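Local coordinates for type III chaperone protein ShcA (Pseudomonas syringae pv. tomato, PDB 4G6T) that probably serves as a class I type III secretion chaperone of the CesT family, binding an effector protein before its export from the bacterium, at residues D14-S19 against Q23-D28; P84-D89 against L119-G124; Q99-E104 against V108-R113. All coordinates share one frame; numbering follows the deposited sequence.

Contact 1: D14-S19 against Q23-D28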
ATOM      1  N   ASP A  14      -2.312  12.381   4.358  1.00 22.84           N
ATOM      2  CA  ASP A  14      -3.037  13.620   3.989  1.00 23.23           C
ATOM      3  C   ASP A  14      -2.271  14.551   3.089  1.00 23.43           C
ATOM      4  O   ASP A  14      -2.841  15.109   2.144  1.00 24.99           O
ATOM      5  CB  ASP A  14      -3.397  14.378   5.258  1.00 23.46           C
ATOM      6  CG  ASP A  14      -4.435  13.669   6.113  1.00 27.54           C
ATOM      7  OD1 ASP A  14      -5.074  12.665   5.682  1.00 29.32           O
ATOM      8  OD2 ASP A  14      -4.569  14.077   7.336  1.00 28.88           O
ATOM      9  N   ASP A  15      -1.008  14.745   3.340  1.00 22.93           N
ATOM     10  CA  ASP A  15      -0.149  15.580   2.502  1.00 23.64           C
ATOM     11  C   ASP A  15       0.037  14.974   1.100  1.00 23.86           C
ATOM     12  O   ASP A  15       0.107  15.701   0.117  1.00 26.99           O
ATOM     13  CB  ASP A  15       1.220  15.819   3.142  1.00 26.06           C
ATOM     14  CG  ASP A  15       1.166  16.845   4.296  1.00 30.66           C
ATOM     15  OD1 ASP A  15       0.079  17.405   4.496  1.00 33.47           O
ATOM     16  OD2 ASP A  15       2.203  17.108   4.944  1.00 34.14           O
ATOM     17  N   PHE A  16       0.140  13.648   1.055  1.00 23.45           N
ATOM     18  CA  PHE A  16       0.253  12.921  -0.229  1.00 25.49           C
ATOM     19  C   PHE A  16      -1.008  13.116  -1.059  1.00 25.93           C
ATOM     20  O   PHE A  16      -0.919  13.471  -2.238  1.00 25.55           O
ATOM     21  CB  PHE A  16       0.524  11.451   0.113  1.00 25.00           C
ATOM     22  CG  PHE A  16       0.532  10.490  -1.056  1.00 26.98           C
ATOM     23  CD1 PHE A  16       1.656  10.373  -1.828  1.00 27.75           C
ATOM     24  CD2 PHE A  16      -0.533   9.638  -1.255  1.00 32.18           C
ATOM     25  CE1 PHE A  16       1.711   9.438  -2.860  1.00 30.50           C
ATOM     26  CE2 PHE A  16      -0.503   8.706  -2.299  1.00 35.36           C
ATOM     27  CZ  PHE A  16       0.623   8.630  -3.092  1.00 31.88           C
ATOM     28  N   SER A  17      -2.166  12.986  -0.417  1.00 24.11           N
ATOM     29  CA  SER A  17      -3.477  13.138  -1.063  1.00 24.75           C
ATOM     30  C   SER A  17      -3.558  14.578  -1.585  1.00 27.49           C
ATOM     31  O   SER A  17      -3.995  14.822  -2.701  1.00 26.57           O
ATOM     32  CB  SER A  17      -4.604  12.828  -0.101  1.00 26.32           C
ATOM     33  OG  SER A  17      -4.597  11.506   0.421  1.00 25.72           O
ATOM     34  N   ARG A  18      -3.107  15.537  -0.798  1.00 27.52           N
ATOM     35  CA  ARG A  18      -3.176  16.956  -1.237  1.00 31.48           C
ATOM     36  C   ARG A  18      -2.307  17.182  -2.458  1.00 32.93           C
ATOM     37  O   ARG A  18      -2.658  17.950  -3.369  1.00 31.81           O
ATOM     38  CB  ARG A  18      -2.710  17.882  -0.116  1.00 33.07           C
ATOM     39  CG  ARG A  18      -3.738  18.107   0.978  1.00 39.31           C
ATOM     40  CD  ARG A  18      -3.144  18.955   2.093  1.00 43.13           C
ATOM     41  NE  ARG A  18      -4.062  19.057   3.212  1.00 53.42           N
ATOM     42  CZ  ARG A  18      -3.939  19.887   4.252  1.00 56.91           C
ATOM     43  NH1 ARG A  18      -2.921  20.744   4.386  1.00 56.98           N
ATOM     44  NH2 ARG A  18      -4.876  19.863   5.176  1.00 65.47           N
ATOM     45  N   SER A  19      -1.162  16.521  -2.483  1.00 31.84           N
ATOM     46  CA  SER A  19      -0.247  16.611  -3.620  1.00 35.00           C
ATOM     47  C   SER A  19      -0.899  15.994  -4.876  1.00 35.08           C
ATOM     48  O   SER A  19      -0.736  16.509  -5.970  1.00 39.79           O
ATOM     49  CB  SER A  19       1.050  15.864  -3.329  1.00 35.42           C
ATOM     50  OG  SER A  19       2.060  16.272  -4.231  1.00 41.69           O
ATOM     51  N   GLN A  23      -9.460  13.589  -3.171  1.00 31.09           N
ATOM     52  CA  GLN A  23     -10.155  13.349  -1.962  1.00 31.84           C
ATOM     53  C   GLN A  23      -9.206  12.584  -1.028  1.00 33.30           C
ATOM     54  O   GLN A  23      -8.587  11.652  -1.486  1.00 29.88           O
ATOM     55  CB  GLN A  23     -11.308  12.443  -2.305  1.00 40.14           C
ATOM     56  CG  GLN A  23     -12.096  11.935  -1.145  1.00 44.80           C
ATOM     57  CD  GLN A  23     -13.156  10.963  -1.618  1.00 51.03           C
ATOM     58  OE1 GLN A  23     -13.738  11.129  -2.703  1.00 56.90           O
ATOM     59  NE2 GLN A  23     -13.398   9.928  -0.824  1.00 54.91           N
ATOM     60  N   PRO A  24      -9.137  12.919   0.266  1.00 31.14           N
ATOM     61  CA  PRO A  24      -8.090  12.292   1.084  1.00 29.53           C
ATOM     62  C   PRO A  24      -8.179  10.771   1.182  1.00 29.54           C
ATOM     63  O   PRO A  24      -9.232  10.174   1.392  1.00 28.48           O
ATOM     64  CB  PRO A  24      -8.277  12.950   2.457  1.00 34.09           C
ATOM     65  CG  PRO A  24      -8.919  14.262   2.105  1.00 33.28           C
ATOM     66  CD  PRO A  24      -9.913  13.872   1.065  1.00 34.93           C
ATOM     67  N   LEU A  25      -7.035  10.123   0.970  1.00 27.28           N
ATOM     68  CA  LEU A  25      -6.944   8.723   1.281  1.00 25.60           C
ATOM     69  C   LEU A  25      -6.921   8.566   2.792  1.00 25.92           C
ATOM     70  O   LEU A  25      -6.420   9.465   3.474  1.00 28.36           O
ATOM     71  CB  LEU A  25      -5.662   8.148   0.688  1.00 26.53           C
ATOM     72  CG  LEU A  25      -5.623   8.117  -0.840  1.00 24.93           C
ATOM     73  CD1 LEU A  25      -4.204   8.139  -1.386  1.00 27.60           C
ATOM     74  CD2 LEU A  25      -6.487   6.958  -1.338  1.00 25.98           C
ATOM     75  N   VAL A  26      -7.397   7.433   3.265  1.00 22.92           N
ATOM     76  CA  VAL A  26      -7.484   7.169   4.701  1.00 25.46           C
ATOM     77  C   VAL A  26      -6.937   5.810   5.081  1.00 24.00           C
ATOM     78  O   VAL A  26      -7.014   4.828   4.341  1.00 24.24           O
ATOM     79  CB  VAL A  26      -8.899   7.332   5.272  1.00 27.27           C
ATOM     80  CG1 VAL A  26      -9.462   8.703   4.865  1.00 31.78           C
ATOM     81  CG2 VAL A  26      -9.787   6.218   4.831  1.00 28.18           C
ATOM     82  N   PHE A  27      -6.369   5.735   6.272  1.00 24.54           N
ATOM     83  CA  PHE A  27      -6.078   4.433   6.823  1.00 24.04           C
ATOM     84  C   PHE A  27      -7.305   3.889   7.530  1.00 24.27           C
ATOM     85  O   PHE A  27      -7.933   4.609   8.339  1.00 27.14           O
ATOM     86  CB  PHE A  27      -4.911   4.525   7.851  1.00 23.87           C
ATOM     87  CG  PHE A  27      -3.585   4.782   7.219  1.00 22.28           C
ATOM     88  CD1 PHE A  27      -2.993   3.801   6.426  1.00 22.97           C
ATOM     89  CD2 PHE A  27      -2.887   5.965   7.406  1.00 21.82           C
ATOM     90  CE1 PHE A  27      -1.809   4.056   5.774  1.00 21.35           C
ATOM     91  CE2 PHE A  27      -1.690   6.215   6.745  1.00 21.40           C
ATOM     92  CZ  PHE A  27      -1.130   5.231   5.986  1.00 20.10           C
ATOM     93  N   ASP A  28      -7.666   2.637   7.284  1.00 23.12           N
ATOM     94  CA  ASP A  28      -8.733   2.006   8.027  1.00 23.79           C
ATOM     95  C   ASP A  28      -8.345   1.604   9.464  1.00 25.95           C
ATOM     96  O   ASP A  28      -7.278   1.970   9.961  1.00 24.78           O
ATOM     97  CB  ASP A  28      -9.289   0.833   7.196  1.00 26.60           C
ATOM     98  CG  ASP A  28      -8.309  -0.357   7.034  1.00 26.73           C
ATOM     99  OD1 ASP A  28      -7.352  -0.474   7.787  1.00 25.39           O
ATOM    100  OD2 ASP A  28      -8.607  -1.238   6.160  1.00 32.84           O
TER
HETATM  101  O   HOH W   1      -4.951   9.848   5.892  1.00 37.95           O

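Contact 2: P84-D89 against L119-G124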
ATOM      1  N   PRO A  84      12.374  -2.835  -4.219  1.00 18.35           N
ATOM      2  CA  PRO A  84      11.374  -3.729  -3.734  1.00 17.62           C
ATOM      3  C   PRO A  84      11.706  -5.202  -3.709  1.00 17.40           C
ATOM      4  O   PRO A  84      12.592  -5.622  -4.468  1.00 19.28           O
ATOM      5  CB  PRO A  84      10.192  -3.562  -4.747  1.00 20.89           C
ATOM      6  CG  PRO A  84      10.608  -2.536  -5.651  1.00 21.15           C
ATOM      7  CD  PRO A  84      12.009  -2.063  -5.412  1.00 20.15           C
ATOM      8  N   GLY A  85      11.057  -5.928  -2.882  1.00 18.30           N
ATOM      9  CA  GLY A  85      11.246  -7.353  -2.742  1.00 20.07           C
ATOM     10  C   GLY A  85      10.050  -8.098  -3.270  1.00 22.12           C
ATOM     11  O   GLY A  85       9.070  -7.488  -3.771  1.00 20.18           O
ATOM     12  N   LEU A  86      10.107  -9.402  -3.129  1.00 20.34           N
ATOM     13  CA  LEU A  86       8.964 -10.272  -3.378  1.00 22.28           C
ATOM     14  C   LEU A  86       9.033 -11.523  -2.516  1.00 23.53           C
ATOM     15  O   LEU A  86      10.118 -11.932  -1.977  1.00 23.60           O
ATOM     16  CB  LEU A  86       8.872 -10.590  -4.865  1.00 24.63           C
ATOM     17  CG  LEU A  86       9.838 -11.556  -5.534  1.00 26.20           C
ATOM     18  CD1 LEU A  86       9.542 -13.017  -5.109  1.00 26.41           C
ATOM     19  CD2 LEU A  86       9.856 -11.433  -7.072  1.00 26.69           C
ATOM     20  N   GLY A  87       7.899 -12.158  -2.347  1.00 22.71           N
ATOM     21  CA  GLY A  87       7.793 -13.397  -1.650  1.00 22.61           C
ATOM     22  C   GLY A  87       6.413 -13.991  -1.818  1.00 25.03           C
ATOM     23  O   GLY A  87       5.507 -13.336  -2.339  1.00 25.22           O
ATOM     24  N   LEU A  88       6.250 -15.213  -1.342  1.00 24.33           N
ATOM     25  CA  LEU A  88       4.990 -15.919  -1.359  1.00 24.92           C
ATOM     26  C   LEU A  88       4.300 -15.817  -0.035  1.00 26.04           C
ATOM     27  O   LEU A  88       4.836 -16.135   1.036  1.00 24.98           O
ATOM     28  CB  LEU A  88       5.235 -17.378  -1.755  1.00 22.78           C
ATOM     29  CG  LEU A  88       4.007 -18.320  -1.730  1.00 25.88           C
ATOM     30  CD1 LEU A  88       2.972 -17.922  -2.783  1.00 27.28           C
ATOM     31  CD2 LEU A  88       4.471 -19.770  -1.921  1.00 25.11           C
ATOM     32  N   ASP A  89       3.046 -15.404  -0.050  1.00 26.31           N
ATOM     33  CA  ASP A  89       2.210 -15.514   1.070  1.00 25.48           C
ATOM     34  C   ASP A  89       1.455 -16.857   1.077  1.00 34.89           C
ATOM     35  O   ASP A  89       0.689 -17.154   0.156  1.00 33.02           O
ATOM     36  CB  ASP A  89       1.169 -14.385   1.092  1.00 29.70           C
ATOM     37  CG  ASP A  89       0.108 -14.598   2.152  1.00 34.02           C
ATOM     38  OD1 ASP A  89       0.453 -14.875   3.326  1.00 35.30           O
ATOM     39  OD2 ASP A  89      -1.085 -14.432   1.818  1.00 34.86           O
ATOM     40  N   LEU A 119       5.520  -0.080  -8.383  1.00 19.18           N
ATOM     41  CA  LEU A 119       4.646  -0.319  -9.519  1.00 19.26           C
ATOM     42  C   LEU A 119       5.409  -0.809 -10.707  1.00 18.85           C
ATOM     43  O   LEU A 119       4.880  -1.712 -11.408  1.00 21.11           O
ATOM     44  CB  LEU A 119       3.841   0.962  -9.849  1.00 21.31           C
ATOM     45  CG  LEU A 119       2.760   1.253  -8.804  1.00 21.60           C
ATOM     46  CD1 LEU A 119       2.357   2.750  -8.836  1.00 23.26           C
ATOM     47  CD2 LEU A 119       1.546   0.356  -8.820  1.00 23.85           C
ATOM     48  N   GLU A 120       6.535  -0.196 -10.999  1.00 19.54           N
ATOM     49  CA  GLU A 120       7.305  -0.621 -12.182  1.00 21.20           C
ATOM     50  C   GLU A 120       7.873  -2.039 -11.971  1.00 22.16           C
ATOM     51  O   GLU A 120       7.943  -2.839 -12.942  1.00 23.00           O
ATOM     52  CB  GLU A 120       8.292   0.381 -12.592  1.00 24.18           C
ATOM     53  CG  GLU A 120       7.658   1.741 -13.067  1.00 24.87           C
ATOM     54  CD  GLU A 120       6.430   1.567 -14.000  1.00 27.06           C
ATOM     55  OE1 GLU A 120       6.592   0.977 -15.087  1.00 26.39           O
ATOM     56  OE2 GLU A 120       5.288   1.914 -13.644  1.00 27.98           O
ATOM     57  N   TRP A 121       8.253  -2.392 -10.752  1.00 19.46           N
ATOM     58  CA  TRP A 121       8.648  -3.762 -10.396  1.00 19.34           C
ATOM     59  C   TRP A 121       7.540  -4.738 -10.635  1.00 21.31           C
ATOM     60  O   TRP A 121       7.731  -5.789 -11.287  1.00 20.94           O
ATOM     61  CB  TRP A 121       9.102  -3.741  -8.909  1.00 18.58           C
ATOM     62  CG  TRP A 121       9.404  -5.028  -8.190  1.00 19.78           C
ATOM     63  CD1 TRP A 121       8.669  -5.649  -7.205  1.00 21.72           C
ATOM     64  CD2 TRP A 121      10.612  -5.817  -8.303  1.00 21.52           C
ATOM     65  NE1 TRP A 121       9.373  -6.724  -6.685  1.00 21.90           N
ATOM     66  CE2 TRP A 121      10.535  -6.825  -7.319  1.00 21.24           C
ATOM     67  CE3 TRP A 121      11.749  -5.695  -9.079  1.00 23.41           C
ATOM     68  CZ2 TRP A 121      11.578  -7.774  -7.165  1.00 19.05           C
ATOM     69  CZ3 TRP A 121      12.763  -6.636  -8.927  1.00 23.24           C
ATOM     70  CH2 TRP A 121      12.629  -7.660  -8.006  1.00 21.63           C
ATOM     71  N   MET A 122       6.322  -4.422 -10.185  1.00 19.61           N
ATOM     72  CA  MET A 122       5.114  -5.209 -10.437  1.00 20.48           C
ATOM     73  C   MET A 122       4.895  -5.358 -11.939  1.00 21.01           C
ATOM     74  O   MET A 122       4.597  -6.449 -12.404  1.00 20.05           O
ATOM     75  CB  MET A 122       3.939  -4.531  -9.746  1.00 19.14           C
ATOM     76  CG  MET A 122       4.031  -4.680  -8.226  1.00 19.80           C
ATOM     77  SD  MET A 122       2.976  -3.549  -7.324  1.00 20.95           S
ATOM     78  CE  MET A 122       1.335  -4.236  -7.792  1.00 22.24           C
ATOM     79  N   ARG A 123       5.046  -4.278 -12.657  1.00 20.49           N
ATOM     80  CA  ARG A 123       4.799  -4.298 -14.116  1.00 20.69           C
ATOM     81  C   ARG A 123       5.772  -5.287 -14.754  1.00 23.96           C
ATOM     82  O   ARG A 123       5.355  -6.123 -15.573  1.00 24.12           O
ATOM     83  CB  ARG A 123       4.929  -2.920 -14.714  1.00 21.88           C
ATOM     84  CG  ARG A 123       4.517  -2.889 -16.182  1.00 22.74           C
ATOM     85  CD  ARG A 123       4.727  -1.552 -16.854  1.00 23.36           C
ATOM     86  NE  ARG A 123       4.296  -0.443 -16.016  1.00 24.18           N
ATOM     87  CZ  ARG A 123       3.042  -0.057 -15.777  1.00 25.29           C
ATOM     88  NH1 ARG A 123       1.988  -0.680 -16.295  1.00 25.92           N
ATOM     89  NH2 ARG A 123       2.846   0.966 -14.962  1.00 25.32           N
ATOM     90  N   GLY A 124       7.030  -5.201 -14.365  1.00 22.27           N
ATOM     91  CA  GLY A 124       8.068  -6.085 -14.971  1.00 23.23           C
ATOM     92  C   GLY A 124       7.746  -7.518 -14.719  1.00 25.59           C
ATOM     93  O   GLY A 124       7.845  -8.389 -15.641  1.00 26.17           O
TER

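Contact 3: Q99-E104 against V108-R113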
ATOM      1  N   GLN A  99       7.857  -2.937  -0.289  1.00 18.00           N
ATOM      2  CA  GLN A  99       8.956  -2.007   0.041  1.00 20.24           C
ATOM      3  C   GLN A  99       8.644  -1.481   1.413  1.00 21.99           C
ATOM      4  O   GLN A  99       7.481  -1.267   1.755  1.00 23.13           O
ATOM      5  CB  GLN A  99       9.075  -0.902  -0.956  1.00 21.35           C
ATOM      6  CG  GLN A  99      10.108   0.198  -0.675  1.00 20.64           C
ATOM      7  CD  GLN A  99      11.533  -0.324  -0.567  1.00 21.18           C
ATOM      8  OE1 GLN A  99      11.840  -1.149   0.281  1.00 23.89           O
ATOM      9  NE2 GLN A  99      12.315   0.050  -1.513  1.00 24.34           N
ATOM     10  N   SER A 100       9.643  -1.305   2.252  1.00 19.91           N
ATOM     11  CA  SER A 100       9.461  -0.714   3.568  1.00 19.81           C
ATOM     12  C   SER A 100      10.182   0.591   3.612  1.00 20.59           C
ATOM     13  O   SER A 100      11.289   0.749   3.092  1.00 23.82           O
ATOM     14  CB  SER A 100       9.988  -1.617   4.681  1.00 24.47           C
ATOM     15  OG  SER A 100       9.913  -0.958   5.926  1.00 29.27           O
ATOM     16  N   ILE A 101       9.564   1.590   4.234  1.00 20.09           N
ATOM     17  CA  ILE A 101      10.192   2.919   4.413  1.00 21.22           C
ATOM     18  C   ILE A 101      10.184   3.208   5.936  1.00 20.75           C
ATOM     19  O   ILE A 101       9.128   3.290   6.577  1.00 20.27           O
ATOM     20  CB  ILE A 101       9.473   4.059   3.672  1.00 20.18           C
ATOM     21  CG1 ILE A 101       9.178   3.747   2.190  1.00 21.11           C
ATOM     22  CG2 ILE A 101      10.297   5.332   3.851  1.00 21.88           C
ATOM     23  CD1 ILE A 101       8.245   4.756   1.517  1.00 22.71           C
ATOM     24  N   PRO A 102      11.372   3.330   6.549  1.00 21.97           N
ATOM     25  CA  PRO A 102      11.358   3.680   7.981  1.00 22.47           C
ATOM     26  C   PRO A 102      10.764   5.067   8.177  1.00 19.98           C
ATOM     27  O   PRO A 102      10.905   5.941   7.325  1.00 22.16           O
ATOM     28  CB  PRO A 102      12.825   3.690   8.354  1.00 26.62           C
ATOM     29  CG  PRO A 102      13.555   3.083   7.241  1.00 25.86           C
ATOM     30  CD  PRO A 102      12.738   3.188   5.976  1.00 23.13           C
ATOM     31  N   ARG A 103      10.113   5.212   9.338  1.00 20.93           N
ATOM     32  CA  ARG A 103       9.422   6.486   9.670  1.00 23.63           C
ATOM     33  C   ARG A 103      10.356   7.673   9.486  1.00 24.07           C
ATOM     34  O   ARG A 103       9.941   8.701   8.919  1.00 24.23           O
ATOM     35  CB  ARG A 103       8.839   6.431  11.084  1.00 29.93           C
ATOM     36  CG  ARG A 103       8.076   7.713  11.541  1.00 35.95           C
ATOM     37  CD  ARG A 103       8.345   8.063  13.051  1.00 40.84           C
ATOM     38  NE  ARG A 103       7.504   7.323  13.975  1.00 50.40           N
ATOM     39  CZ  ARG A 103       6.483   7.824  14.698  1.00 53.64           C
ATOM     40  NH1 ARG A 103       6.144   9.128  14.654  1.00 53.07           N
ATOM     41  NH2 ARG A 103       5.798   7.013  15.507  1.00 55.15           N
ATOM     42  N   GLU A 104      11.608   7.543   9.947  1.00 25.73           N
ATOM     43  CA  GLU A 104      12.673   8.562   9.778  1.00 32.19           C
ATOM     44  C   GLU A 104      12.915   9.047   8.359  1.00 28.77           C
ATOM     45  O   GLU A 104      13.465  10.103   8.136  1.00 31.66           O
ATOM     46  CB  GLU A 104      14.028   7.980  10.284  1.00 38.24           C
ATOM     47  CG  GLU A 104      14.119   7.624  11.777  1.00 42.16           C
ATOM     48  CD  GLU A 104      13.553   6.240  12.217  1.00 48.58           C
ATOM     49  OE1 GLU A 104      12.917   5.488  11.413  1.00 34.23           O
ATOM     50  OE2 GLU A 104      13.722   5.901  13.426  1.00 48.79           O
ATOM     51  N   VAL A 108       6.728  13.080   1.431  1.00 24.05           N
ATOM     52  CA  VAL A 108       5.843  12.920   0.302  1.00 22.88           C
ATOM     53  C   VAL A 108       6.632  12.534  -0.966  1.00 23.63           C
ATOM     54  O   VAL A 108       6.248  11.546  -1.639  1.00 23.78           O
ATOM     55  CB  VAL A 108       4.914  14.149   0.105  1.00 24.87           C
ATOM     56  CG1 VAL A 108       4.187  14.058  -1.212  1.00 24.14           C
ATOM     57  CG2 VAL A 108       3.906  14.179   1.245  1.00 27.18           C
ATOM     58  N   PRO A 109       7.754  13.201  -1.285  1.00 24.99           N
ATOM     59  CA  PRO A 109       8.506  12.756  -2.503  1.00 23.44           C
ATOM     60  C   PRO A 109       9.043  11.328  -2.382  1.00 24.05           C
ATOM     61  O   PRO A 109       9.030  10.616  -3.402  1.00 24.54           O
ATOM     62  CB  PRO A 109       9.651  13.744  -2.621  1.00 26.69           C
ATOM     63  CG  PRO A 109       9.170  14.972  -1.857  1.00 29.79           C
ATOM     64  CD  PRO A 109       8.340  14.444  -0.728  1.00 28.16           C
ATOM     65  N   THR A 110       9.507  10.932  -1.206  1.00 23.57           N
ATOM     66  CA  THR A 110      10.005   9.532  -1.000  1.00 22.95           C
ATOM     67  C   THR A 110       8.896   8.547  -1.183  1.00 22.52           C
ATOM     68  O   THR A 110       9.070   7.512  -1.851  1.00 23.71           O
ATOM     69  CB  THR A 110      10.714   9.350   0.349  1.00 25.37           C
ATOM     70  OG1 THR A 110      11.897  10.159   0.306  1.00 26.43           O
ATOM     71  CG2 THR A 110      11.107   7.921   0.565  1.00 24.30           C
ATOM     72  N   LEU A 111       7.730   8.796  -0.609  1.00 20.63           N
ATOM     73  CA  LEU A 111       6.627   7.917  -0.800  1.00 19.40           C
ATOM     74  C   LEU A 111       6.270   7.795  -2.290  1.00 20.89           C
ATOM     75  O   LEU A 111       5.957   6.698  -2.795  1.00 19.98           O
ATOM     76  CB  LEU A 111       5.414   8.354   0.056  1.00 21.51           C
ATOM     77  CG  LEU A 111       4.121   7.559  -0.077  1.00 21.32           C
ATOM     78  CD1 LEU A 111       4.256   6.078   0.245  1.00 21.10           C
ATOM     79  CD2 LEU A 111       3.041   8.127   0.840  1.00 24.38           C
ATOM     80  N   LYS A 112       6.197   8.928  -2.985  1.00 22.46           N
ATOM     81  CA  LYS A 112       5.902   8.934  -4.446  1.00 21.63           C
ATOM     82  C   LYS A 112       6.919   8.084  -5.200  1.00 22.05           C
ATOM     83  O   LYS A 112       6.509   7.197  -5.985  1.00 21.21           O
ATOM     84  CB  LYS A 112       5.886  10.352  -5.011  1.00 25.69           C
ATOM     85  CG  LYS A 112       4.699  11.174  -4.552  1.00 28.09           C
ATOM     86  CD  LYS A 112       4.750  12.539  -5.203  1.00 30.25           C
ATOM     87  CE  LYS A 112       3.485  13.282  -4.835  1.00 34.79           C
ATOM     88  NZ  LYS A 112       3.465  14.490  -5.671  1.00 33.53           N
ATOM     89  N   ARG A 113       8.193   8.323  -4.942  1.00 22.79           N
ATOM     90  CA  ARG A 113       9.280   7.613  -5.637  1.00 22.87           C
ATOM     91  C   ARG A 113       9.214   6.112  -5.359  1.00 21.27           C
ATOM     92  O   ARG A 113       9.340   5.250  -6.295  1.00 21.56           O
ATOM     93  CB  ARG A 113      10.624   8.154  -5.193  1.00 27.35           C
ATOM     94  CG  ARG A 113      11.815   7.551  -5.923  1.00 33.52           C
ATOM     95  CD  ARG A 113      13.135   8.215  -5.561  1.00 37.16           C
ATOM     96  NE  ARG A 113      13.427   8.172  -4.122  1.00 41.81           N
ATOM     97  CZ  ARG A 113      13.282   9.199  -3.274  1.00 41.73           C
ATOM     98  NH1 ARG A 113      12.829  10.403  -3.656  1.00 45.98           N
ATOM     99  NH2 ARG A 113      13.596   9.016  -2.018  1.00 41.46           N
TER

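Contact 1: D14-S19 against Q23-D28
Ser17 OG is held by two backbone groups. It accepts a hydrogen bond from Leu25 N at 2.9 Å, nearly straight at the hydrogen (163°), and donates its own proton to the carbonyl oxygen of Leu13, one turn earlier in the helix. The bond to Leu13 O fixes the rotation of the hydroxyl and leaves OG to act as acceptor for Leu25 N. With OG beside its backbone N and anti to the carbonyl carbon (chi1 -61°), the serine reaches from the helix flank towards the loop, and Ser17 CB rests 3.7 Å from Pro24 CA. A second tie runs through water. One water molecule donates to both Asp14 OD1 (2.8 Å) and Leu25 O (2.9 Å), and so bridges two acceptors that lie 4.1 Å apart. The other carboxylate oxygen of Asp14 is in a salt bridge with Lys10, which probably helps to keep the acid ionised. Leu25 is thus gripped at both its N-H and its C=O, while its side chain turns inward. Leu25 CD1 meets the edge of the Phe16 ring in the ring plane, 3.9 Å from Phe16 CE2, and Leu25 CB lies 3.5 Å from Ser17 OG. The contact fastens the loop that leaves helix 8-19 back along that helix's last turns. Beneath it Phe16 packs on Leu111 and Met115 of helix 108-127, and Leu25 reaches Cys33 of strand 32-37. Leu25 also touches an apolar side chain of the other protein in the assembly.

Contact 2: P84-D89 against L119-G124
The Trp121 indole takes Pro84 on one face: Pro84 CB stands 3.7 Å from the centroid of the five-membered ring, 18° off its normal, in a CH-pi contact. On the same face, towards the rim of the six-membered ring, lies Pro84 O, which also accepts a hydrogen bond from Asn77. Leu86 approaches obliquely from the other side of the ring plane, its CD2 4.0 Å from Trp121 CZ2. At the pyrrole edge Trp121 NE1 donates to Gly85 O at 3.0 Å. This bond is bent (141°), and the nitrogen stands above the carbonyl plane of Gly85. The indole reaches the strand because CG is anti to the backbone N (chi1 172°), and an edge-to-face contact with Trp125 adds to its packing. On the helix surface Arg123 grips Glu120 side-on, NE to OE1 and NH2 to OE2, each bond 2.9 Å long. Glu120 OE2 is also hydrogen-bonded to an aromatic side chain of the other protein. Trp121 thus ties its helix to strand 85-88, outermost in this chain's antiparallel sheet; a C-terminal helix packed on such a sheet is consistent with the alpha/beta fold of class I type III secretion chaperones.

Contact 3: Q99-E104 against V108-R113
Ile101 leans from its strand onto the first turns of the helix, its CA-CB bond directed at that segment, and CB parts into two branches. The short branch ends at once in CG2, which meets the methyl CG2 of Thr110 at 4.3 Å. The long branch runs through CG1, placed beside the backbone N (chi1 -49°), and continues extended, CD1 anti to CA, out to the helix backbone. There Ile101 CD1 lies 4.2 Å from Leu111 CA and 4.4 Å from Leu111 CD1. The two branches therefore straddle neighbouring helix positions, in a loose apolar contact of the isoleucine methyls with Thr110 CG2 and with Leu111 CA and CD1. Thr110 divides its work: its methyl faces the isoleucine, while OG1 accepts a weak bond from Arg113 NH2, one turn on. At the start of the helix Ser107 OG hydrogen-bonds Thr110 N. Two residues before Ile101 the strand carries a polar side chain that folds onto the next residue's backbone: Gln99 OE1 accepts from Ser100 N at 3.0 Å, in the carbonyl plane on a lone pair, although the bond is bent at the hydrogen (134°). Gln99 NE2, at the other end of the amide, bonds Glu114 OE1 and Ala82 O, so both ends of the amide are used and its rotation is fixed. Strand 95-102 is hydrogen-bonded to strand 53-59, Ile101 pairing with Leu54 and touching Leu56. Leu106 of the connecting turn also packs on Ile101, and Leu111 continues onto Leu54, so the start of helix 108-127 sits on the sheet at strands 53-59 and 95-102.

From the N terminus, contact 1 closes first, a short turn that folds the loop after helix 8-19 back on that helix before the sheet begins. Contact 2 opens at strand 85-88 and closes only far along helix 108-127. Within the loop it encloses lies contact 3, a short strand-to-helix connection between strand 95-102 and the start of the same helix. Contacts 2 and 3 thus pin two separate points of helix 108-127 to adjacent strands. Contact 1 meets contact 3 through Ser19 and Lys112 and through Phe16 against Leu111, joining the N-terminal helix to the C-terminal one. Contacts 1 and 2 lie on opposite sides of the chain's centre, about 24 Å apart between centres.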